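Shikimate 5-dehydrogenase AroE (5-dehydroshikimate reductase) (Mycobacterium tuberculosis, PDB 4P4G) probably catalyses the NADP-dependent interconversion of 3-dehydroshikimate and shikimate, the fourth of seven steps leading to chorismate. Local coordinates at residues G118-L123 with T142-V147; G177-V182 with A201-A206; A185-S190 with I207-D212. All blocks are in the same frame, centred on the assembly; numbering follows the deposited sequence.

Contact 1: residues G118-L123 with T142-V147; sequences GHALVL and TDITVV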
ATOM      1  N   GLY A 118      -1.569 -19.955   3.036  1.00 26.82           N
ATOM      2  CA  GLY A 118      -0.767 -20.601   4.059  1.00 24.11           C
ATOM      3  C   GLY A 118      -0.129 -19.631   5.031  1.00 20.77           C
ATOM      4  O   GLY A 118      -0.791 -18.729   5.541  1.00 18.95           O
ATOM      5  N   HIS A 119       1.154 -19.835   5.307  1.00 16.13           N
ATOM      6  CA  HIS A 119       1.869 -18.978   6.245  1.00 15.78           C
ATOM      7  C   HIS A 119       2.413 -17.774   5.502  1.00 14.62           C
ATOM      8  O   HIS A 119       2.936 -17.914   4.391  1.00 14.35           O
ATOM      9  CB  HIS A 119       3.017 -19.752   6.891  1.00 17.25           C
ATOM     10  CG  HIS A 119       2.619 -21.101   7.405  1.00 23.34           C
ATOM     11  ND1 HIS A 119       1.791 -21.268   8.493  1.00 27.05           N
ATOM     12  CD2 HIS A 119       2.941 -22.347   6.985  1.00 26.46           C
ATOM     13  CE1 HIS A 119       1.611 -22.558   8.716  1.00 27.73           C
ATOM     14  NE2 HIS A 119       2.303 -23.235   7.817  1.00 29.15           N
ATOM     15  N   ALA A 120       2.304 -16.591   6.106  1.00  9.22           N
ATOM     16  CA  ALA A 120       2.759 -15.367   5.453  1.00  9.11           C
ATOM     17  C   ALA A 120       3.676 -14.574   6.366  1.00  9.85           C
ATOM     18  O   ALA A 120       3.650 -14.750   7.582  1.00  9.76           O
ATOM     19  CB  ALA A 120       1.576 -14.504   5.041  1.00 11.87           C
ATOM     20  N   LEU A 121       4.483 -13.711   5.762  1.00  7.88           N
ATOM     21  CA  LEU A 121       5.369 -12.813   6.490  1.00 10.80           C
ATOM     22  C   LEU A 121       5.079 -11.395   6.029  1.00 10.82           C
ATOM     23  O   LEU A 121       4.874 -11.152   4.836  1.00 12.54           O
ATOM     24  CB  LEU A 121       6.812 -13.183   6.152  1.00 14.29           C
ATOM     25  CG  LEU A 121       7.972 -13.052   7.119  1.00 21.55           C
ATOM     26  CD1 LEU A 121       7.676 -13.796   8.389  1.00 25.69           C
ATOM     27  CD2 LEU A 121       9.195 -13.664   6.457  1.00 20.22           C
ATOM     28  N   VAL A 122       5.057 -10.450   6.965  1.00  8.56           N
ATOM     29  CA  VAL A 122       4.901  -9.042   6.616  1.00  8.20           C
ATOM     30  C   VAL A 122       6.075  -8.314   7.216  1.00  8.46           C
ATOM     31  O   VAL A 122       6.337  -8.449   8.407  1.00  9.59           O
ATOM     32  CB  VAL A 122       3.596  -8.440   7.194  1.00  9.94           C
ATOM     33  CG1 VAL A 122       3.620  -6.902   7.143  1.00 10.98           C
ATOM     34  CG2 VAL A 122       2.375  -8.998   6.460  1.00 10.41           C
ATOM     35  N   LEU A 123       6.789  -7.555   6.396  1.00  7.52           N
ATOM     36  CA  LEU A 123       7.885  -6.739   6.912  1.00  9.81           C
ATOM     37  C   LEU A 123       7.471  -5.296   7.095  1.00  9.54           C
ATOM     38  O   LEU A 123       6.958  -4.666   6.166  1.00  9.84           O
ATOM     39  CB  LEU A 123       9.073  -6.765   5.968  1.00  9.98           C
ATOM     40  CG  LEU A 123       9.576  -8.112   5.486  1.00 12.75           C
ATOM     41  CD1 LEU A 123      10.841  -7.902   4.678  1.00 12.74           C
ATOM     42  CD2 LEU A 123       9.812  -9.033   6.659  1.00 14.40           C
ATOM     43  N   THR A 142      -3.354 -18.589   6.809  1.00 19.39           N
ATOM     44  CA  THR A 142      -3.634 -19.234   8.097  1.00 22.05           C
ATOM     45  C   THR A 142      -2.952 -18.507   9.256  1.00 20.61           C
ATOM     46  O   THR A 142      -3.448 -18.500  10.389  1.00 22.48           O
ATOM     47  CB  THR A 142      -3.226 -20.722   8.112  1.00 25.06           C
ATOM     48  OG1 THR A 142      -1.833 -20.848   7.797  1.00 26.13           O
ATOM     49  CG2 THR A 142      -4.053 -21.532   7.110  1.00 28.20           C
ATOM     50  N   ASP A 143      -1.815 -17.885   8.976  1.00 14.85           N
ATOM     51  CA  ASP A 143      -1.071 -17.211  10.025  1.00 16.17           C
ATOM     52  C   ASP A 143      -0.101 -16.214   9.428  1.00 11.76           C
ATOM     53  O   ASP A 143       0.351 -16.375   8.291  1.00 11.20           O
ATOM     54  CB  ASP A 143      -0.334 -18.219  10.906  1.00 23.38           C
ATOM     55  CG  ASP A 143       0.890 -18.770  10.243  1.00 30.43           C
ATOM     56  OD1 ASP A 143       0.732 -19.621   9.346  1.00 34.94           O
ATOM     57  OD2 ASP A 143       2.009 -18.351  10.610  1.00 33.11           O
ATOM     58  N   ILE A 144       0.185 -15.161  10.186  1.00  9.62           N
ATOM     59  CA  ILE A 144       1.047 -14.092   9.729  1.00  8.88           C
ATOM     60  C   ILE A 144       2.124 -13.836  10.768  1.00 14.22           C
ATOM     61  O   ILE A 144       1.831 -13.714  11.950  1.00 12.34           O
ATOM     62  CB  ILE A 144       0.251 -12.792   9.507  1.00 11.44           C
ATOM     63  CG1 ILE A 144      -0.708 -12.958   8.317  1.00 12.05           C
ATOM     64  CG2 ILE A 144       1.208 -11.596   9.313  1.00 11.90           C
ATOM     65  CD1 ILE A 144      -1.779 -11.862   8.216  1.00 12.58           C
ATOM     66  N   THR A 145       3.377 -13.771  10.330  1.00  8.82           N
ATOM     67  CA  THR A 145       4.447 -13.325  11.221  1.00  9.02           C
ATOM     68  C   THR A 145       4.827 -11.896  10.822  1.00  9.58           C
ATOM     69  O   THR A 145       5.097 -11.623   9.653  1.00 11.01           O
ATOM     70  CB  THR A 145       5.667 -14.280  11.156  1.00 11.59           C
ATOM     71  OG1 THR A 145       5.286 -15.591  11.609  1.00 13.80           O
ATOM     72  CG2 THR A 145       6.821 -13.767  12.023  1.00 10.19           C
ATOM     73  N   VAL A 146       4.803 -10.974  11.784  1.00  9.38           N
ATOM     74  CA  VAL A 146       5.185  -9.583  11.541  1.00  9.45           C
ATOM     75  C   VAL A 146       6.632  -9.383  11.968  1.00 11.04           C
ATOM     76  O   VAL A 146       6.991  -9.661  13.109  1.00 11.91           O
ATOM     77  CB  VAL A 146       4.294  -8.619  12.339  1.00 10.70           C
ATOM     78  CG1 VAL A 146       4.805  -7.171  12.220  1.00 11.87           C
ATOM     79  CG2 VAL A 146       2.857  -8.720  11.861  1.00 12.96           C
ATOM     80  N   VAL A 147       7.462  -8.920  11.041  1.00  9.39           N
ATOM     81  CA  VAL A 147       8.872  -8.663  11.323  1.00 11.86           C
ATOM     82  C   VAL A 147       9.089  -7.163  11.190  1.00 13.34           C
ATOM     83  O   VAL A 147       8.903  -6.603  10.126  1.00 11.92           O
ATOM     84  CB  VAL A 147       9.798  -9.374  10.311  1.00 14.16           C
ATOM     85  CG1 VAL A 147      11.259  -9.212  10.723  1.00 15.72           C
ATOM     86  CG2 VAL A 147       9.452 -10.849  10.196  1.00 14.89           C
TER
HETATM   87  O   HOH W   1       3.891 -17.043   9.153  1.00 18.77           O
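Leu123 folds its CG back beside the backbone N (chi1 -50°), and Val147, with chi1 -174°, keeps CG2 beside its own N on the Leu123 side; the two side chains lie alongside each other, pointing the same way, with Leu123 CD2 3.7 Å from Val147 CB. They close the C-terminal end of a parallel strand pair, 119-123 and 143-147. Helix 129-139 connects the two strands in a beta-alpha-beta unit of the Rossmann-type fold expected for NADP binding in this family. Backbone bonds alternate along the pair: Ala120 N to Asp143 O, Thr145 N to Ala120 O, Val122 N to Thr145 O and Val147 N to Val122 O, all 2.9 Å long. The last is almost straight, 176° at the hydrogen. On the Leu121 and Thr145 face, Leu121 CD1 presses on Thr145 CB at 3.5 Å, tighter than normal carbon packing, and also meets Val147 CG2 at 3.9 Å. On the other face Val122 CG2 lies 4.0 Å from Ile144 CG2, and Leu136 of helix 129-139 packs over them. Near the N-terminal end His119 ND1 and Asp143 OD1 are modelled too close together, so the placement of these two atoms is doubtful. One water spans the strands, donating to Ala120 O at 2.8 Å and, as modelled, to Asp143 OD2 at 2.7 Å, while Thr145 OG1 donates to it at 3.2 Å.

Contact 2: residues G177-V182 with A201-A206; sequences GLADAV and AGTLAA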
ATOM      1  N   GLY A 177      15.501 -15.328  14.876  1.00 18.62           N
ATOM      2  CA  GLY A 177      14.308 -16.074  14.517  1.00 15.66           C
ATOM      3  C   GLY A 177      13.872 -15.885  13.076  1.00 16.65           C
ATOM      4  O   GLY A 177      12.956 -16.565  12.605  1.00 16.95           O
ATOM      5  N   LEU A 178      14.528 -14.974  12.364  1.00 16.40           N
ATOM      6  CA  LEU A 178      14.086 -14.641  11.014  1.00 15.56           C
ATOM      7  C   LEU A 178      14.163 -15.840  10.055  1.00 17.21           C
ATOM      8  O   LEU A 178      13.234 -16.083   9.294  1.00 17.88           O
ATOM      9  CB  LEU A 178      14.872 -13.446  10.466  1.00 17.46           C
ATOM     10  CG  LEU A 178      14.409 -12.931   9.103  1.00 15.96           C
ATOM     11  CD1 LEU A 178      12.921 -12.615   9.109  1.00 15.39           C
ATOM     12  CD2 LEU A 178      15.201 -11.698   8.699  1.00 16.42           C
ATOM     13  N   ALA A 179      15.252 -16.596  10.112  1.00 20.66           N
ATOM     14  CA  ALA A 179      15.437 -17.738   9.212  1.00 22.67           C
ATOM     15  C   ALA A 179      14.315 -18.773   9.345  1.00 22.96           C
ATOM     16  O   ALA A 179      13.788 -19.267   8.345  1.00 23.43           O
ATOM     17  CB  ALA A 179      16.792 -18.389   9.448  1.00 25.17           C
ATOM     18  N   ASP A 180      13.954 -19.096  10.580  1.00 23.58           N
ATOM     19  CA  ASP A 180      12.872 -20.047  10.827  1.00 26.03           C
ATOM     20  C   ASP A 180      11.506 -19.488  10.398  1.00 23.52           C
ATOM     21  O   ASP A 180      10.643 -20.224   9.921  1.00 24.15           O
ATOM     22  CB  ASP A 180      12.867 -20.464  12.296  1.00 31.02           C
ATOM     23  CG  ASP A 180      14.100 -21.280  12.677  1.00 37.77           C
ATOM     24  OD1 ASP A 180      14.623 -22.021  11.811  1.00 40.71           O
ATOM     25  OD2 ASP A 180      14.544 -21.181  13.844  1.00 38.50           O
ATOM     26  N   ALA A 181      11.316 -18.183  10.560  1.00 21.18           N
ATOM     27  CA  ALA A 181      10.082 -17.534  10.117  1.00 17.82           C
ATOM     28  C   ALA A 181       9.939 -17.615   8.594  1.00 19.05           C
ATOM     29  O   ALA A 181       8.848 -17.862   8.068  1.00 19.60           O
ATOM     30  CB  ALA A 181      10.040 -16.096  10.599  1.00 15.36           C
ATOM     31  N   VAL A 182      11.053 -17.437   7.893  1.00 17.13           N
ATOM     32  CA  VAL A 182      11.067 -17.508   6.432  1.00 17.17           C
ATOM     33  C   VAL A 182      10.795 -18.928   5.941  1.00 19.27           C
ATOM     34  O   VAL A 182      10.011 -19.140   5.009  1.00 20.29           O
ATOM     35  CB  VAL A 182      12.407 -16.986   5.861  1.00 18.09           C
ATOM     36  CG1 VAL A 182      12.532 -17.312   4.385  1.00 21.94           C
ATOM     37  CG2 VAL A 182      12.517 -15.485   6.065  1.00 17.64           C
ATOM     38  N   ALA A 201      18.426  -9.644   2.863  1.00 15.48           N
ATOM     39  CA  ALA A 201      17.969 -10.256   1.619  1.00 15.25           C
ATOM     40  C   ALA A 201      18.416 -11.707   1.480  1.00 17.02           C
ATOM     41  O   ALA A 201      17.677 -12.529   0.936  1.00 20.12           O
ATOM     42  CB  ALA A 201      18.401  -9.434   0.415  1.00 15.53           C
ATOM     43  N   GLY A 202      19.598 -12.029   1.996  1.00 15.84           N
ATOM     44  CA  GLY A 202      20.106 -13.393   1.926  1.00 17.63           C
ATOM     45  C   GLY A 202      19.245 -14.361   2.718  1.00 19.74           C
ATOM     46  O   GLY A 202      19.018 -15.504   2.309  1.00 23.63           O
ATOM     47  N   THR A 203      18.762 -13.897   3.864  1.00 17.99           N
ATOM     48  CA  THR A 203      17.890 -14.700   4.719  1.00 17.28           C
ATOM     49  C   THR A 203      16.481 -14.800   4.138  1.00 15.57           C
ATOM     50  O   THR A 203      15.859 -15.871   4.162  1.00 19.19           O
ATOM     51  CB  THR A 203      17.836 -14.109   6.136  1.00 18.38           C
ATOM     52  OG1 THR A 203      19.153 -14.137   6.700  1.00 21.26           O
ATOM     53  CG2 THR A 203      16.896 -14.912   7.025  1.00 19.85           C
ATOM     54  N   LEU A 204      15.986 -13.684   3.618  1.00 14.49           N
ATOM     55  CA  LEU A 204      14.641 -13.610   3.052  1.00 14.57           C
ATOM     56  C   LEU A 204      14.524 -14.246   1.657  1.00 16.00           C
ATOM     57  O   LEU A 204      13.419 -14.552   1.213  1.00 15.82           O
ATOM     58  CB  LEU A 204      14.179 -12.153   3.002  1.00 13.32           C
ATOM     59  CG  LEU A 204      14.077 -11.374   4.317  1.00 14.01           C
ATOM     60  CD1 LEU A 204      13.947  -9.886   3.991  1.00 13.62           C
ATOM     61  CD2 LEU A 204      12.903 -11.855   5.144  1.00 17.62           C
ATOM     62  N   ALA A 205      15.657 -14.463   0.987  1.00 14.93           N
ATOM     63  CA  ALA A 205      15.660 -14.863  -0.430  1.00 16.59           C
ATOM     64  C   ALA A 205      14.917 -16.163  -0.695  1.00 18.96           C
ATOM     65  O   ALA A 205      14.468 -16.413  -1.815  1.00 19.05           O
ATOM     66  CB  ALA A 205      17.083 -14.962  -0.953  1.00 18.91           C
ATOM     67  N   ALA A 206      14.802 -16.995   0.337  1.00 18.23           N
ATOM     68  CA  ALA A 206      14.195 -18.315   0.214  1.00 18.25           C
ATOM     69  C   ALA A 206      12.667 -18.317   0.161  1.00 17.23           C
ATOM     70  O   ALA A 206      12.060 -19.379   0.033  1.00 19.86           O
ATOM     71  CB  ALA A 206      14.683 -19.218   1.338  1.00 21.21           C
TER
HETATM   72  O   HOH W   2      11.273 -20.692   2.390  1.00 33.92           O
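Helix 178-182 and the short helix 201-204 come close enough to set Ala179 CA 6.0 Å from Thr203 CA and Val182 CA 6.3 Å from Leu204 CA, and no direct hydrogen bond joins the two segments. Methyl groups do the work. Thr203 keeps CG2 anti to its backbone N, with OG1 beside that N (chi1 -62°), which turns the methyl onto the first helix. It lies 3.8 Å from Leu178 CG and also rests against the backbone of Ala179. Leu204 reaches in differently: its CB does not point at helix 178-182, but the far end of the chain comes round, bringing CD2 to 3.8 Å from Val182 CG2 and 4.0 Å from Leu178 CD1. Both of these pairs of side chains cross at about a right angle. Val182 spreads its two methyls, with CG2 on Leu204 while CG1 sits 3.6 Å from Thr203 O and touches the Ala206 methyl more loosely. At this end a water bridges the backbones, donating to Ala206 O at 2.8 Å and, over a longer 3.3 Å, to Val182 O. The two helices pack on one face of the parallel sheet of the Rossmann-type domain: Ala181 and Val182 on Leu121 of strand 119-123 and Leu204 on Leu123. Helix 221-229 lies beyond the second segment, where Leu222 touches Leu204 and Ala225 meets Ala201 and Ala205.

Contact 3: residues A185-S190 with I207-D212; sequences AEVLVS and IPVLLD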
ATOM      1  N   ALA A 185       7.171 -19.822   5.826  1.00 25.50           N
ATOM      2  CA  ALA A 185       6.277 -18.940   5.087  1.00 21.86           C
ATOM      3  C   ALA A 185       6.243 -19.209   3.585  1.00 19.33           C
ATOM      4  O   ALA A 185       7.232 -19.649   2.993  1.00 20.50           O
ATOM      5  CB  ALA A 185       6.634 -17.493   5.359  1.00 22.54           C
ATOM      6  N   GLU A 186       5.099 -18.920   2.971  1.00 14.49           N
ATOM      7  CA  GLU A 186       4.925 -19.128   1.538  1.00 14.46           C
ATOM      8  C   GLU A 186       4.842 -17.813   0.777  1.00 13.95           C
ATOM      9  O   GLU A 186       5.008 -17.785  -0.440  1.00 16.63           O
ATOM     10  CB  GLU A 186       3.681 -19.983   1.295  1.00 17.92           C
ATOM     11  CG  GLU A 186       3.735 -21.306   2.053  1.00 24.58           C
ATOM     12  CD  GLU A 186       2.362 -21.860   2.385  1.00 29.89           C
ATOM     13  OE1 GLU A 186       2.069 -22.020   3.596  1.00 27.45           O
ATOM     14  OE2 GLU A 186       1.582 -22.126   1.439  1.00 34.05           O
ATOM     15  N   VAL A 187       4.599 -16.726   1.500  1.00  8.85           N
ATOM     16  CA  VAL A 187       4.504 -15.409   0.888  1.00  8.09           C
ATOM     17  C   VAL A 187       5.076 -14.364   1.826  1.00 11.43           C
ATOM     18  O   VAL A 187       4.914 -14.456   3.041  1.00 11.01           O
ATOM     19  CB  VAL A 187       3.049 -15.069   0.462  1.00 13.31           C
ATOM     20  CG1 VAL A 187       2.117 -15.094   1.643  1.00 16.23           C
ATOM     21  CG2 VAL A 187       2.982 -13.735  -0.243  1.00 13.80           C
ATOM     22  N   LEU A 188       5.772 -13.394   1.248  1.00  9.05           N
ATOM     23  CA  LEU A 188       6.351 -12.285   1.990  1.00  9.67           C
ATOM     24  C   LEU A 188       5.849 -10.973   1.391  1.00  9.33           C
ATOM     25  O   LEU A 188       5.980 -10.743   0.186  1.00  9.97           O
ATOM     26  CB  LEU A 188       7.877 -12.366   1.886  1.00 13.43           C
ATOM     27  CG  LEU A 188       8.749 -11.214   2.361  1.00 16.05           C
ATOM     28  CD1 LEU A 188       8.513 -11.004   3.825  1.00 17.09           C
ATOM     29  CD2 LEU A 188      10.227 -11.520   2.089  1.00 17.26           C
ATOM     30  N   VAL A 189       5.254 -10.117   2.216  1.00  8.47           N
ATOM     31  CA  VAL A 189       4.913  -8.772   1.768  1.00  7.38           C
ATOM     32  C   VAL A 189       5.834  -7.784   2.462  1.00  7.98           C
ATOM     33  O   VAL A 189       5.823  -7.677   3.695  1.00  8.75           O
ATOM     34  CB  VAL A 189       3.455  -8.405   2.051  1.00  9.92           C
ATOM     35  CG1 VAL A 189       3.172  -6.995   1.530  1.00 10.53           C
ATOM     36  CG2 VAL A 189       2.500  -9.436   1.418  1.00 11.03           C
ATOM     37  N   SER A 190       6.640  -7.068   1.683  1.00  7.52           N
ATOM     38  CA  SER A 190       7.616  -6.143   2.279  1.00 10.14           C
ATOM     39  C   SER A 190       7.176  -4.696   2.197  1.00 10.49           C
ATOM     40  O   SER A 190       6.934  -4.169   1.103  1.00  9.94           O
ATOM     41  CB  SER A 190       8.984  -6.290   1.612  1.00 11.11           C
ATOM     42  OG  SER A 190       9.902  -5.375   2.194  1.00 12.32           O
ATOM     43  N   ILE A 207      12.046 -17.146   0.256  1.00 15.94           N
ATOM     44  CA  ILE A 207      10.580 -17.078   0.249  1.00 14.09           C
ATOM     45  C   ILE A 207      10.057 -17.406  -1.150  1.00 14.27           C
ATOM     46  O   ILE A 207      10.617 -16.942  -2.152  1.00 13.17           O
ATOM     47  CB  ILE A 207      10.070 -15.697   0.716  1.00 13.57           C
ATOM     48  CG1 ILE A 207       8.594 -15.752   1.116  1.00 15.70           C
ATOM     49  CG2 ILE A 207      10.284 -14.625  -0.342  1.00 14.52           C
ATOM     50  CD1 ILE A 207       8.383 -16.269   2.518  1.00 17.93           C
ATOM     51  N   PRO A 208       8.988 -18.215  -1.229  1.00 12.97           N
ATOM     52  CA  PRO A 208       8.461 -18.625  -2.538  1.00 12.82           C
ATOM     53  C   PRO A 208       7.838 -17.487  -3.355  1.00 11.91           C
ATOM     54  O   PRO A 208       7.890 -17.518  -4.592  1.00 12.64           O
ATOM     55  CB  PRO A 208       7.380 -19.651  -2.167  1.00 15.42           C
ATOM     56  CG  PRO A 208       7.804 -20.176  -0.818  1.00 15.62           C
ATOM     57  CD  PRO A 208       8.392 -18.990  -0.124  1.00 12.54           C
ATOM     58  N   VAL A 209       7.224 -16.518  -2.676  1.00 12.55           N
ATOM     59  CA  VAL A 209       6.565 -15.391  -3.342  1.00 12.47           C
ATOM     60  C   VAL A 209       6.869 -14.114  -2.572  1.00 10.99           C
ATOM     61  O   VAL A 209       6.753 -14.085  -1.337  1.00 11.52           O
ATOM     62  CB  VAL A 209       5.029 -15.559  -3.377  1.00 13.23           C
ATOM     63  CG1 VAL A 209       4.365 -14.390  -4.120  1.00 14.21           C
ATOM     64  CG2 VAL A 209       4.625 -16.870  -4.010  1.00 16.43           C
ATOM     65  N   LEU A 210       7.257 -13.065  -3.295  1.00  7.52           N
ATOM     66  CA  LEU A 210       7.535 -11.758  -2.708  1.00  7.25           C
ATOM     67  C   LEU A 210       6.660 -10.706  -3.351  1.00  8.49           C
ATOM     68  O   LEU A 210       6.648 -10.563  -4.583  1.00  9.17           O
ATOM     69  CB  LEU A 210       8.991 -11.353  -2.957  1.00  7.74           C
ATOM     70  CG  LEU A 210       9.305  -9.852  -2.813  1.00  8.58           C
ATOM     71  CD1 LEU A 210       9.212  -9.394  -1.351  1.00  9.71           C
ATOM     72  CD2 LEU A 210      10.682  -9.511  -3.399  1.00  9.20           C
ATOM     73  N   LEU A 211       5.928  -9.963  -2.528  1.00  6.68           N
ATOM     74  CA  LEU A 211       5.295  -8.743  -3.006  1.00  8.05           C
ATOM     75  C   LEU A 211       6.057  -7.597  -2.377  1.00  7.73           C
ATOM     76  O   LEU A 211       6.092  -7.476  -1.159  1.00  6.64           O
ATOM     77  CB  LEU A 211       3.811  -8.705  -2.595  1.00  7.66           C
ATOM     78  CG  LEU A 211       3.072  -7.388  -2.857  1.00  8.96           C
ATOM     79  CD1 LEU A 211       3.112  -7.007  -4.348  1.00 11.76           C
ATOM     80  CD2 LEU A 211       1.634  -7.471  -2.367  1.00 11.28           C
ATOM     81  N   ASP A 212       6.710  -6.763  -3.192  1.00  9.58           N
ATOM     82  CA  ASP A 212       7.457  -5.633  -2.642  1.00 10.32           C
ATOM     83  C   ASP A 212       6.666  -4.365  -2.895  1.00 13.14           C
ATOM     84  O   ASP A 212       6.286  -4.090  -4.028  1.00 14.85           O
ATOM     85  CB  ASP A 212       8.854  -5.544  -3.288  1.00 13.24           C
ATOM     86  CG  ASP A 212       9.845  -4.731  -2.457  1.00 17.48           C
ATOM     87  OD1 ASP A 212       9.401  -3.818  -1.724  1.00 16.73           O
ATOM     88  OD2 ASP A 212      11.070  -5.004  -2.541  1.00 17.67           O
TER
HETATM   89  O   HOH W   3      10.903  -3.541   0.684  1.00 17.23           O
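Asp212's flat carboxylate and Pro208's puckered ring sit at the two ends of this contact, the first beside Ser190, the second against the backbone of Ala185 and Glu186. The ring's carbons meet carbonyl oxygens: Pro208 CD lies 3.4 Å from Ala185 O and Pro208 CB 3.5 Å from Glu186 O. At the carboxylate the partners are divided between the oxygens. Asp212 OD1 accepts a water hydrogen at 2.9 Å, and the same water accepts a hydrogen bond from Ser190 OG at 2.6 Å. Asp212 OD1 also receives Ile214 N and Asp212 OD2 bonds Thr220 OG1, giving this buried group three direct partners that fix its turn, the water itself held by Ser190 OG. Between these ends run strands 187-190 and 209-212, parallel to within 14°, adjacent strands in the second half of the Rossmann-type sheet. Leu188 bonds with both its backbone polar atoms, Leu188 N to Val209 O and Leu211 N to Leu188 O, each 2.8 Å, and Ser190 N follows with a bond to Leu211 O. Leu113 of helix 105-113 packs on the Val189 and Leu211 side, while Leu222 and Val226 of helix 221-229 lie on the Leu210 side. Leu188 and Leu210 run alongside each other there. Ile207, just before the second strand, holds CG1 anti to its backbone N (chi1 -163°), which pushes that branch across the base of Leu188. Ile207 CG1 is 3.5 Å from Leu188 CB, and Ile207 CD1 goes on to the Ala185 methyl at 3.6 Å.

In the fold
All three contacts belong to the probable NADP-binding half of the chain, built on a parallel sheet in the order 167-172, 143-148, 119-123, 187-190, 209-212, 232-234. Contacts 1 and 3, with centres about 9 Å apart, are joined where strand 119-123 bonds strand 187-190, as from Leu121 O to Val189 N, so four neighbouring strands form one continuous surface. Contact 2, its centre about 12 Å and 11 Å from theirs, covers one side of it. Along the chain contact 1 closes first; contacts 2 and 3 then alternate. The side chain of Leu211 is about 11 Å from the bound shikimate: the contacts build the framework of the probable nucleotide-binding domain rather than line the substrate pocket.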